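Local coordinates for protein N-terminal acetyltransferase B complex subunit MDM20 (Candida albicans, PDB 5K04) that forms the all-helical, probably non-catalytic auxiliary subunit of the NatB N-terminal acetyltransferase complex, where it holds the NAT3 subunit, at residues A[441-446]-A[505-510]; A[461-466]-A[513-518]; A[499-504]-A[547-552]. All coordinates share one frame; numbering follows the deposited sequence.

Contact 1: residues A[441-446]-A[505-510]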
loop_
_atom_site.group_PDB
_atom_site.type_symbol
_atom_site.label_atom_id
_atom_site.label_comp_id
_atom_site.label_asym_id
_atom_site.label_seq_id
_atom_site.Cartn_x
_atom_site.Cartn_y
_atom_site.Cartn_z
ATOM N N GLN A 441 3.565 -1.022 -5.117
ATOM C CA GLN A 441 3.181 0.280 -5.656
ATOM C C GLN A 441 1.873 0.209 -6.443
ATOM O O GLN A 441 1.150 1.207 -6.520
ATOM C CB GLN A 441 4.304 0.833 -6.524
ATOM C CG GLN A 441 5.626 1.005 -5.788
ATOM C CD GLN A 441 6.667 1.675 -6.658
ATOM O OE1 GLN A 441 7.010 1.176 -7.728
ATOM N NE2 GLN A 441 7.148 2.833 -6.220
ATOM N N HIS A 442 1.540 -0.953 -7.027
ATOM C CA HIS A 442 0.229 -1.086 -7.671
ATOM C C HIS A 442 -0.892 -0.918 -6.656
ATOM O O HIS A 442 -1.919 -0.310 -6.956
ATOM C CB HIS A 442 0.087 -2.434 -8.377
ATOM C CG HIS A 442 0.977 -2.603 -9.566
ATOM N ND1 HIS A 442 0.962 -1.737 -10.635
ATOM C CD2 HIS A 442 1.893 -3.554 -9.867
ATOM C CE1 HIS A 442 1.833 -2.144 -11.544
ATOM N NE2 HIS A 442 2.408 -3.247 -11.104
ATOM N N GLU A 443 -0.701 -1.433 -5.433
ATOM C CA GLU A 443 -1.751 -1.305 -4.428
ATOM C C GLU A 443 -1.962 0.154 -4.038
ATOM O O GLU A 443 -3.092 0.555 -3.736
ATOM C CB GLU A 443 -1.429 -2.182 -3.209
ATOM C CG GLU A 443 -2.146 -1.789 -1.927
ATOM C CD GLU A 443 -3.617 -2.163 -1.908
ATOM O OE1 GLU A 443 -4.046 -2.990 -2.743
ATOM O OE2 GLU A 443 -4.336 -1.634 -1.033
ATOM N N THR A 444 -0.905 0.974 -4.105
ATOM C CA THR A 444 -1.014 2.366 -3.675
ATOM C C THR A 444 -1.252 3.352 -4.817
ATOM O O THR A 444 -1.742 4.456 -4.551
ATOM C CB THR A 444 0.238 2.789 -2.870
ATOM O OG1 THR A 444 1.430 2.653 -3.656
ATOM C CG2 THR A 444 0.376 1.920 -1.625
ATOM N N LEU A 445 -0.955 2.976 -6.078
ATOM C CA LEU A 445 -0.953 3.915 -7.210
ATOM C C LEU A 445 -1.895 3.541 -8.354
ATOM O O LEU A 445 -2.096 4.350 -9.270
ATOM C CB LEU A 445 0.479 4.050 -7.765
ATOM C CG LEU A 445 1.440 4.645 -6.721
ATOM C CD1 LEU A 445 2.881 4.654 -7.222
ATOM C CD2 LEU A 445 0.972 6.066 -6.302
ATOM N N ASN A 446 -2.408 2.321 -8.351
ATOM C CA ASN A 446 -3.440 1.766 -9.216
ATOM C C ASN A 446 -4.466 2.770 -9.724
ATOM O O ASN A 446 -4.817 2.798 -10.907
ATOM C CB ASN A 446 -4.158 0.727 -8.368
ATOM C CG ASN A 446 -4.893 -0.231 -9.138
ATOM O OD1 ASN A 446 -5.273 0.040 -10.266
ATOM N ND2 ASN A 446 -5.148 -1.387 -8.534
ATOM N N SER A 505 -8.619 -4.888 -0.241
ATOM C CA SER A 505 -8.423 -3.470 -0.451
ATOM C C SER A 505 -9.274 -2.997 -1.625
ATOM O O SER A 505 -9.632 -3.770 -2.519
ATOM C CB SER A 505 -6.944 -3.143 -0.683
ATOM O OG SER A 505 -6.521 -3.368 -2.021
ATOM N N ILE A 506 -9.609 -1.708 -1.596
ATOM C CA ILE A 506 -10.364 -1.117 -2.690
ATOM C C ILE A 506 -9.565 -1.197 -3.988
ATOM O O ILE A 506 -10.134 -1.391 -5.067
ATOM C CB ILE A 506 -10.765 0.326 -2.321
ATOM C CG1 ILE A 506 -11.541 0.998 -3.466
ATOM C CG2 ILE A 506 -9.543 1.161 -1.934
ATOM C CD1 ILE A 506 -12.943 0.478 -3.621
ATOM N N SER A 507 -8.232 -1.136 -3.896
ATOM C CA SER A 507 -7.399 -1.225 -5.098
ATOM C C SER A 507 -7.426 -2.629 -5.710
ATOM O O SER A 507 -7.325 -2.782 -6.939
ATOM C CB SER A 507 -5.962 -0.800 -4.767
ATOM O OG SER A 507 -5.932 0.534 -4.268
ATOM N N LEU A 508 -7.532 -3.662 -4.868
ATOM C CA LEU A 508 -7.648 -5.040 -5.348
ATOM C C LEU A 508 -8.989 -5.266 -6.019
ATOM O O LEU A 508 -9.072 -5.877 -7.093
ATOM C CB LEU A 508 -7.491 -6.023 -4.179
ATOM C CG LEU A 508 -8.116 -7.407 -4.371
ATOM C CD1 LEU A 508 -7.378 -8.211 -5.445
ATOM C CD2 LEU A 508 -8.219 -8.201 -3.023
ATOM N N ASN A 509 -10.061 -4.794 -5.372
ATOM C CA ASN A 509 -11.405 -4.966 -5.913
ATOM C C ASN A 509 -11.621 -4.111 -7.158
ATOM O O ASN A 509 -12.280 -4.545 -8.107
ATOM C CB ASN A 509 -12.412 -4.665 -4.812
ATOM C CG ASN A 509 -12.490 -5.803 -3.790
ATOM O OD1 ASN A 509 -12.744 -6.952 -4.163
ATOM N ND2 ASN A 509 -12.244 -5.496 -2.516
ATOM N N PHE A 510 -11.026 -2.916 -7.190
ATOM C CA PHE A 510 -11.032 -2.136 -8.422
ATOM C C PHE A 510 -10.331 -2.882 -9.548
ATOM O O PHE A 510 -10.801 -2.878 -10.691
ATOM C CB PHE A 510 -10.365 -0.779 -8.209
ATOM C CG PHE A 510 -10.407 0.066 -9.422
ATOM C CD1 PHE A 510 -11.618 0.542 -9.884
ATOM C CD2 PHE A 510 -9.262 0.341 -10.128
ATOM C CE1 PHE A 510 -11.678 1.290 -11.020
ATOM C CE2 PHE A 510 -9.316 1.089 -11.269
ATOM C CZ PHE A 510 -10.524 1.564 -11.721
HETATM O O HOH W 1 -6.223 0.276 -1.391
#
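Glu443 and Ser507 bring their CA atoms to within 5.7 Å, the closest CA pair between the end of helix 440-445 and the first turn of helix 506-521. At this point the backbones are joined through a side chain: Ser507 OG donates to Glu443 O over 2.9 Å, tilted only 20° from the plane of that carbonyl. The same hydroxyl accepts from a water, 2.9 Å from Ser507 OG, which also donates to Glu443 OE2, so the carbonyl and carboxylate of one residue are tied to a single serine. Glu443 reaches the other helix because its CG lies anti to the backbone N and the chain then bends at chi2 (74°), which brings the carboxylate to the N-cap, Ser505. Ser505 OG is used twice: it accepts from Leu508 N (3.0 Å) and donates to the syn lone pair of Glu443 OE1, on the side of the other oxygen, only 2.6 Å away. The C-terminal end of short helix 440-445 thus abuts the N-cap of helix 506-521, in a family assigned to the TPR clan; the joint is buried near the middle of the chain, with Phe13 of the NAT3 chain packed on Glu443 and Thr444. Tyr469 OH from helix 456-485 is a second partner of Glu443 OE1. The negative charge beside a helix N-terminus would probably be favoured by the helix dipole. One turn further on, Asn446 turns its amide toward helix 506-521; ND2 lies 3.0 Å from Ser507 O, but the angle is too poor for a hydrogen bond, and ND2 is instead bonded to Thr511 OG1. Asn446 OD1 lies near the plane of the Phe510 ring at its edge, 4.0 Å from CD2, and is buried with no polar partner in the model.

Contact 2: residues A[461-466]-A[513-518]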
loop_
_atom_site.group_PDB
_atom_site.type_symbol
_atom_site.label_atom_id
_atom_site.label_comp_id
_atom_site.label_asym_id
_atom_site.label_seq_id
_atom_site.Cartn_x
_atom_site.Cartn_y
_atom_site.Cartn_z
ATOM N N ALA A 461 -2.464 -5.750 -18.961
ATOM C CA ALA A 461 -1.742 -5.050 -17.901
ATOM C C ALA A 461 -2.462 -5.187 -16.562
ATOM O O ALA A 461 -1.825 -5.396 -15.520
ATOM C CB ALA A 461 -1.563 -3.579 -18.271
ATOM N N TRP A 462 -3.796 -5.089 -16.574
ATOM C CA TRP A 462 -4.562 -5.262 -15.340
ATOM C C TRP A 462 -4.425 -6.673 -14.773
ATOM O O TRP A 462 -4.320 -6.852 -13.557
ATOM C CB TRP A 462 -6.030 -4.945 -15.585
ATOM C CG TRP A 462 -6.301 -3.483 -15.608
ATOM C CD1 TRP A 462 -6.618 -2.719 -16.700
ATOM C CD2 TRP A 462 -6.274 -2.594 -14.490
ATOM N NE1 TRP A 462 -6.798 -1.411 -16.320
ATOM C CE2 TRP A 462 -6.585 -1.304 -14.972
ATOM C CE3 TRP A 462 -6.017 -2.761 -13.130
ATOM C CZ2 TRP A 462 -6.656 -0.197 -14.142
ATOM C CZ3 TRP A 462 -6.074 -1.637 -12.292
ATOM C CH2 TRP A 462 -6.397 -0.380 -12.804
ATOM N N VAL A 463 -4.456 -7.688 -15.639
ATOM C CA VAL A 463 -4.243 -9.059 -15.185
ATOM C C VAL A 463 -2.869 -9.180 -14.544
ATOM O O VAL A 463 -2.690 -9.874 -13.533
ATOM C CB VAL A 463 -4.414 -10.037 -16.365
ATOM C CG1 VAL A 463 -3.960 -11.435 -15.994
ATOM C CG2 VAL A 463 -5.854 -10.055 -16.850
ATOM N N ASP A 464 -1.883 -8.476 -15.110
ATOM C CA ASP A 464 -0.539 -8.471 -14.544
ATOM C C ASP A 464 -0.539 -7.851 -13.151
ATOM O O ASP A 464 0.127 -8.349 -12.235
ATOM C CB ASP A 464 0.402 -7.715 -15.482
ATOM C CG ASP A 464 1.852 -7.963 -15.170
ATOM O OD1 ASP A 464 2.302 -9.122 -15.330
ATOM O OD2 ASP A 464 2.542 -6.998 -14.765
ATOM N N ILE A 465 -1.308 -6.776 -12.973
ATOM C CA ILE A 465 -1.493 -6.183 -11.657
ATOM C C ILE A 465 -2.148 -7.179 -10.705
ATOM O O ILE A 465 -1.741 -7.306 -9.543
ATOM C CB ILE A 465 -2.303 -4.879 -11.788
ATOM C CG1 ILE A 465 -1.488 -3.840 -12.551
ATOM C CG2 ILE A 465 -2.675 -4.327 -10.439
ATOM C CD1 ILE A 465 -2.174 -2.524 -12.744
ATOM N N TYR A 466 -3.160 -7.915 -11.185
ATOM C CA TYR A 466 -3.792 -8.932 -10.344
ATOM C C TYR A 466 -2.812 -10.038 -9.949
ATOM O O TYR A 466 -2.901 -10.571 -8.834
ATOM C CB TYR A 466 -5.011 -9.551 -11.040
ATOM C CG TYR A 466 -5.685 -10.531 -10.112
ATOM C CD1 TYR A 466 -6.525 -10.086 -9.095
ATOM C CD2 TYR A 466 -5.451 -11.897 -10.213
ATOM C CE1 TYR A 466 -7.127 -10.979 -8.197
ATOM C CE2 TYR A 466 -6.049 -12.800 -9.326
ATOM C CZ TYR A 466 -6.883 -12.336 -8.321
ATOM O OH TYR A 466 -7.464 -13.229 -7.433
ATOM N N ALA A 513 -12.775 -5.450 -10.697
ATOM C CA ALA A 513 -13.871 -4.784 -11.408
ATOM C C ALA A 513 -13.439 -4.330 -12.798
ATOM O O ALA A 513 -14.193 -4.468 -13.770
ATOM C CB ALA A 513 -14.359 -3.581 -10.603
ATOM N N LYS A 514 -12.217 -3.797 -12.900
ATOM C CA LYS A 514 -11.695 -3.283 -14.160
ATOM C C LYS A 514 -11.426 -4.408 -15.157
ATOM O O LYS A 514 -11.685 -4.262 -16.356
ATOM C CB LYS A 514 -10.425 -2.486 -13.880
ATOM C CG LYS A 514 -9.968 -1.646 -15.029
ATOM C CD LYS A 514 -10.736 -0.333 -15.103
ATOM C CE LYS A 514 -10.076 0.566 -16.145
ATOM N NZ LYS A 514 -10.739 1.880 -16.252
ATOM N N ILE A 515 -10.901 -5.535 -14.678
ATOM C CA ILE A 515 -10.703 -6.697 -15.538
ATOM C C ILE A 515 -12.032 -7.186 -16.094
ATOM O O ILE A 515 -12.150 -7.517 -17.287
ATOM C CB ILE A 515 -9.984 -7.808 -14.756
ATOM C CG1 ILE A 515 -8.511 -7.432 -14.551
ATOM C CG2 ILE A 515 -10.170 -9.168 -15.457
ATOM C CD1 ILE A 515 -7.848 -8.232 -13.444
ATOM N N LEU A 516 -13.039 -7.285 -15.228
ATOM C CA LEU A 516 -14.345 -7.756 -15.664
ATOM C C LEU A 516 -14.931 -6.820 -16.714
ATOM O O LEU A 516 -15.388 -7.263 -17.769
ATOM C CB LEU A 516 -15.268 -7.878 -14.455
ATOM C CG LEU A 516 -14.895 -9.013 -13.505
ATOM C CD1 LEU A 516 -15.615 -8.873 -12.160
ATOM C CD2 LEU A 516 -15.223 -10.326 -14.184
ATOM N N GLN A 517 -14.859 -5.512 -16.463
ATOM C CA GLN A 517 -15.470 -4.537 -17.360
ATOM C C GLN A 517 -14.871 -4.624 -18.756
ATOM O O GLN A 517 -15.597 -4.697 -19.753
ATOM C CB GLN A 517 -15.301 -3.121 -16.792
ATOM C CG GLN A 517 -15.733 -2.029 -17.774
ATOM C CD GLN A 517 -15.651 -0.642 -17.183
ATOM O OE1 GLN A 517 -14.597 0.002 -17.223
ATOM N NE2 GLN A 517 -16.770 -0.166 -16.627
ATOM N N ILE A 518 -13.537 -4.602 -18.841
ATOM C CA ILE A 518 -12.862 -4.662 -20.135
ATOM C C ILE A 518 -13.096 -6.016 -20.795
ATOM O O ILE A 518 -13.352 -6.101 -22.005
ATOM C CB ILE A 518 -11.363 -4.342 -19.937
ATOM C CG1 ILE A 518 -11.220 -2.985 -19.221
ATOM C CG2 ILE A 518 -10.582 -4.333 -21.267
ATOM C CD1 ILE A 518 -9.790 -2.664 -18.845
#
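Lys514 lays its aliphatic chain across the indole of Trp462 where helices 456-485 and 506-521 pack roughly antiparallel, joining two helices of the all-helical NatB non-catalytic subunit, of the TPR clan, with helix 489-503 between them in the chain. The short segments have axes 9.6 Å apart at closest approach and directions 151° apart. From Lys514, CB stands nearest the bond shared by the two rings, 4.2 Å from both CE2 and CD2 of Trp462, and CG, anti to the backbone N, comes down over one face, 3.4 Å from Trp462 CE2. That makes a CH-pi contact with the five-membered ring, CG lying 3.6 Å from its centroid and 21° off the normal. With chi2 at 81° the chain turns there, taking CD past CZ2, and CE lies above the plane, out past the rim near NE1, at 3.8 Å. Beyond the indole, NZ ends on the carbonyl oxygens of Thr450 and Thr452, two hydrogen bonds that satisfy the buried amine. Ile518, its side chain at about a right angle to that of Trp462, brings CD1 to Trp462 CD1 at 3.8 Å. Between these positions along the helix Ile515 does the plain packing: its CG1 rests on Trp462 CB at 3.7 Å, and its terminal methyl passes on beside Val463 CG2. Tyr466, whose ring meets Phe531 edge-to-face, closes the row with its own CB, 3.9 Å from Ile515 CD1.

Contact 3: residues A[499-504]-A[547-552]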
loop_
_atom_site.group_PDB
_atom_site.type_symbol
_atom_site.label_atom_id
_atom_site.label_comp_id
_atom_site.label_asym_id
_atom_site.label_seq_id
_atom_site.Cartn_x
_atom_site.Cartn_y
_atom_site.Cartn_z
ATOM N N SER A 499 -0.709 -8.054 5.682
ATOM C CA SER A 499 -1.602 -9.045 5.091
ATOM C C SER A 499 -3.059 -8.597 5.179
ATOM O O SER A 499 -3.759 -8.549 4.162
ATOM C CB SER A 499 -1.403 -10.395 5.788
ATOM O OG SER A 499 -2.185 -11.392 5.187
ATOM N N LYS A 500 -3.528 -8.261 6.398
ATOM C CA LYS A 500 -4.905 -7.785 6.597
ATOM C C LYS A 500 -5.260 -6.635 5.663
ATOM O O LYS A 500 -6.362 -6.593 5.102
ATOM C CB LYS A 500 -5.113 -7.299 8.026
ATOM C CG LYS A 500 -5.189 -8.331 9.118
ATOM C CD LYS A 500 -5.832 -7.693 10.348
ATOM C CE LYS A 500 -5.397 -8.351 11.644
ATOM N NZ LYS A 500 -6.156 -7.806 12.810
ATOM N N ARG A 501 -4.356 -5.660 5.530
ATOM C CA ARG A 501 -4.672 -4.492 4.725
ATOM C C ARG A 501 -4.747 -4.831 3.242
ATOM O O ARG A 501 -5.370 -4.088 2.477
ATOM C CB ARG A 501 -3.648 -3.389 4.996
ATOM C CG ARG A 501 -3.836 -2.746 6.378
ATOM C CD ARG A 501 -2.701 -1.807 6.766
ATOM N NE ARG A 501 -2.599 -0.652 5.878
ATOM C CZ ARG A 501 -1.764 0.373 6.062
ATOM N NH1 ARG A 501 -0.945 0.384 7.101
ATOM N NH2 ARG A 501 -1.735 1.377 5.199
ATOM N N MET A 502 -4.137 -5.948 2.835
ATOM C CA MET A 502 -4.029 -6.367 1.440
ATOM C C MET A 502 -5.146 -7.310 1.016
ATOM O O MET A 502 -5.394 -7.465 -0.183
ATOM C CB MET A 502 -2.669 -7.051 1.207
ATOM C CG MET A 502 -1.506 -6.096 0.941
ATOM S SD MET A 502 -1.713 -5.024 -0.453
ATOM C CE MET A 502 -0.020 -4.838 -0.882
ATOM N N GLN A 503 -5.837 -7.916 1.984
ATOM C CA GLN A 503 -6.764 -9.006 1.703
ATOM C C GLN A 503 -8.003 -8.527 0.950
ATOM O O GLN A 503 -8.537 -9.251 0.101
ATOM C CB GLN A 503 -7.172 -9.669 3.012
ATOM C CG GLN A 503 -8.134 -10.810 2.839
ATOM C CD GLN A 503 -8.737 -11.242 4.149
ATOM O OE1 GLN A 503 -9.469 -10.485 4.802
ATOM N NE2 GLN A 503 -8.421 -12.467 4.557
ATOM N N ASN A 504 -8.483 -7.323 1.255
ATOM C CA ASN A 504 -9.728 -6.834 0.678
ATOM C C ASN A 504 -9.664 -5.330 0.450
ATOM O O ASN A 504 -10.524 -4.570 0.894
ATOM C CB ASN A 504 -10.919 -7.176 1.559
ATOM C CG ASN A 504 -12.173 -7.247 0.760
ATOM O OD1 ASN A 504 -12.131 -7.471 -0.458
ATOM N ND2 ASN A 504 -13.297 -7.060 1.416
ATOM N N THR A 547 -10.479 -2.043 2.640
ATOM C CA THR A 547 -9.414 -1.211 3.166
ATOM C C THR A 547 -8.896 -0.281 2.065
ATOM O O THR A 547 -9.093 -0.514 0.870
ATOM C CB THR A 547 -8.286 -2.069 3.745
ATOM O OG1 THR A 547 -7.870 -3.037 2.785
ATOM C CG2 THR A 547 -8.772 -2.821 4.957
ATOM N N ASP A 548 -8.275 0.815 2.489
ATOM C CA ASP A 548 -7.784 1.844 1.581
ATOM C C ASP A 548 -6.336 2.146 1.945
ATOM O O ASP A 548 -6.055 2.705 3.009
ATOM C CB ASP A 548 -8.641 3.108 1.634
ATOM C CG ASP A 548 -8.272 4.132 0.530
ATOM O OD1 ASP A 548 -7.283 3.907 -0.198
ATOM O OD2 ASP A 548 -8.979 5.159 0.398
ATOM N N ASN A 549 -5.437 1.785 1.042
ATOM C CA ASN A 549 -4.017 2.077 1.154
ATOM C C ASN A 549 -3.523 2.958 0.007
ATOM O O ASN A 549 -2.306 3.093 -0.195
ATOM C CB ASN A 549 -3.231 0.766 1.202
ATOM C CG ASN A 549 -3.804 -0.215 2.204
ATOM O OD1 ASN A 549 -3.941 0.101 3.387
ATOM N ND2 ASN A 549 -4.173 -1.409 1.726
ATOM N N ARG A 550 -4.437 3.576 -0.732
ATOM C CA ARG A 550 -4.045 4.410 -1.857
ATOM C C ARG A 550 -3.213 5.605 -1.395
ATOM O O ARG A 550 -3.383 6.118 -0.288
ATOM C CB ARG A 550 -5.292 4.859 -2.615
ATOM C CG ARG A 550 -5.935 3.681 -3.359
ATOM C CD ARG A 550 -7.268 4.073 -3.932
ATOM N NE ARG A 550 -8.155 4.537 -2.871
ATOM C CZ ARG A 550 -9.438 4.838 -3.064
ATOM N NH1 ARG A 550 -9.958 4.721 -4.284
ATOM N NH2 ARG A 550 -10.195 5.237 -2.041
ATOM N N ASP A 551 -2.321 6.050 -2.284
ATOM C CA ASP A 551 -1.357 7.128 -2.041
ATOM C C ASP A 551 -1.859 8.400 -2.719
ATOM O O ASP A 551 -1.667 8.586 -3.917
ATOM C CB ASP A 551 0.007 6.710 -2.579
ATOM C CG ASP A 551 1.069 7.793 -2.452
ATOM O OD1 ASP A 551 0.813 8.869 -1.887
ATOM O OD2 ASP A 551 2.180 7.530 -2.937
ATOM N N PHE A 552 -2.508 9.270 -1.941
ATOM C CA PHE A 552 -2.963 10.583 -2.379
ATOM C C PHE A 552 -2.021 11.698 -1.942
ATOM O O PHE A 552 -2.409 12.870 -1.954
ATOM C CB PHE A 552 -4.373 10.864 -1.836
ATOM C CG PHE A 552 -5.405 9.863 -2.280
ATOM C CD1 PHE A 552 -5.738 9.741 -3.618
ATOM C CD2 PHE A 552 -6.035 9.042 -1.364
ATOM C CE1 PHE A 552 -6.689 8.825 -4.033
ATOM C CE2 PHE A 552 -6.977 8.116 -1.771
ATOM C CZ PHE A 552 -7.311 8.005 -3.105
HETATM O O HOH W 2 -8.264 -5.721 3.577
#
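Arg501 and Asn549 hold each other at two points. The side-chain NE and NH2 of Arg501 both bond, side-on, to Asn549 OD1 at 2.9 and 3.1 Å respectively, the acceptor lying in the guanidinium plane and both nitrogens approaching from one face of the amide, whose plane is turned 45° from the guanidinium. The amide answers through ND2, which donates to Arg501 O at 3.0 Å. Thr547 OG1 donates to Arg501 O from the opposite face of the carbonyl, 2.7 Å away, the shorter bond. Asn549 ND2 also bonds to Glu443 OE2, and the bonds at ND2 and OD1 together hold the amide's rotation. Rotation about the CG-CD bond of Arg501 (chi3 64°) helps bring the guanidinium round to OD1, while NH1 forms a salt bridge with Glu10 of the NAT3 chain. In fold terms, an irregular loop between helices 539-542 and 571-584 is stitched to the last turn of helix 489-503. Further along, Thr547 N donates to Asn504 O at 3.1 Å, and a water bridges Lys500 O, Asn504 N and Thr547 OG1. The loop shapes itself with an Asx turn, Asp548 OD1 accepting from Arg550 N, and Arg550 NH2 makes a salt bridge to Asp548 OD2 over 2.7 Å and another to Asp571. Packing is sparser: Phe13 of the NAT3 chain lies against Arg501, Met502 and Asn549.

Followed from the N terminus, the chain lays down 441-446 and 461-466, then 499-504 running straight into 505-510, and lastly 513-518 and 547-552. Contact 1 closes its loop at 505-510, contact 2 at 513-518 and contact 3 at 547-552, so every pair of loops crosses and none nests. Contacts 1 and 2 share helix 506-521, joining helix 440-445 to its start and helix 456-485 further along. Contact 3 ties the preceding helix, 489-503, to the later loop, which touches contact 1 through the backbone bond Ile506 N to Thr547 O. Contacts 2 and 3 stay apart, their centres about 17 Å distant.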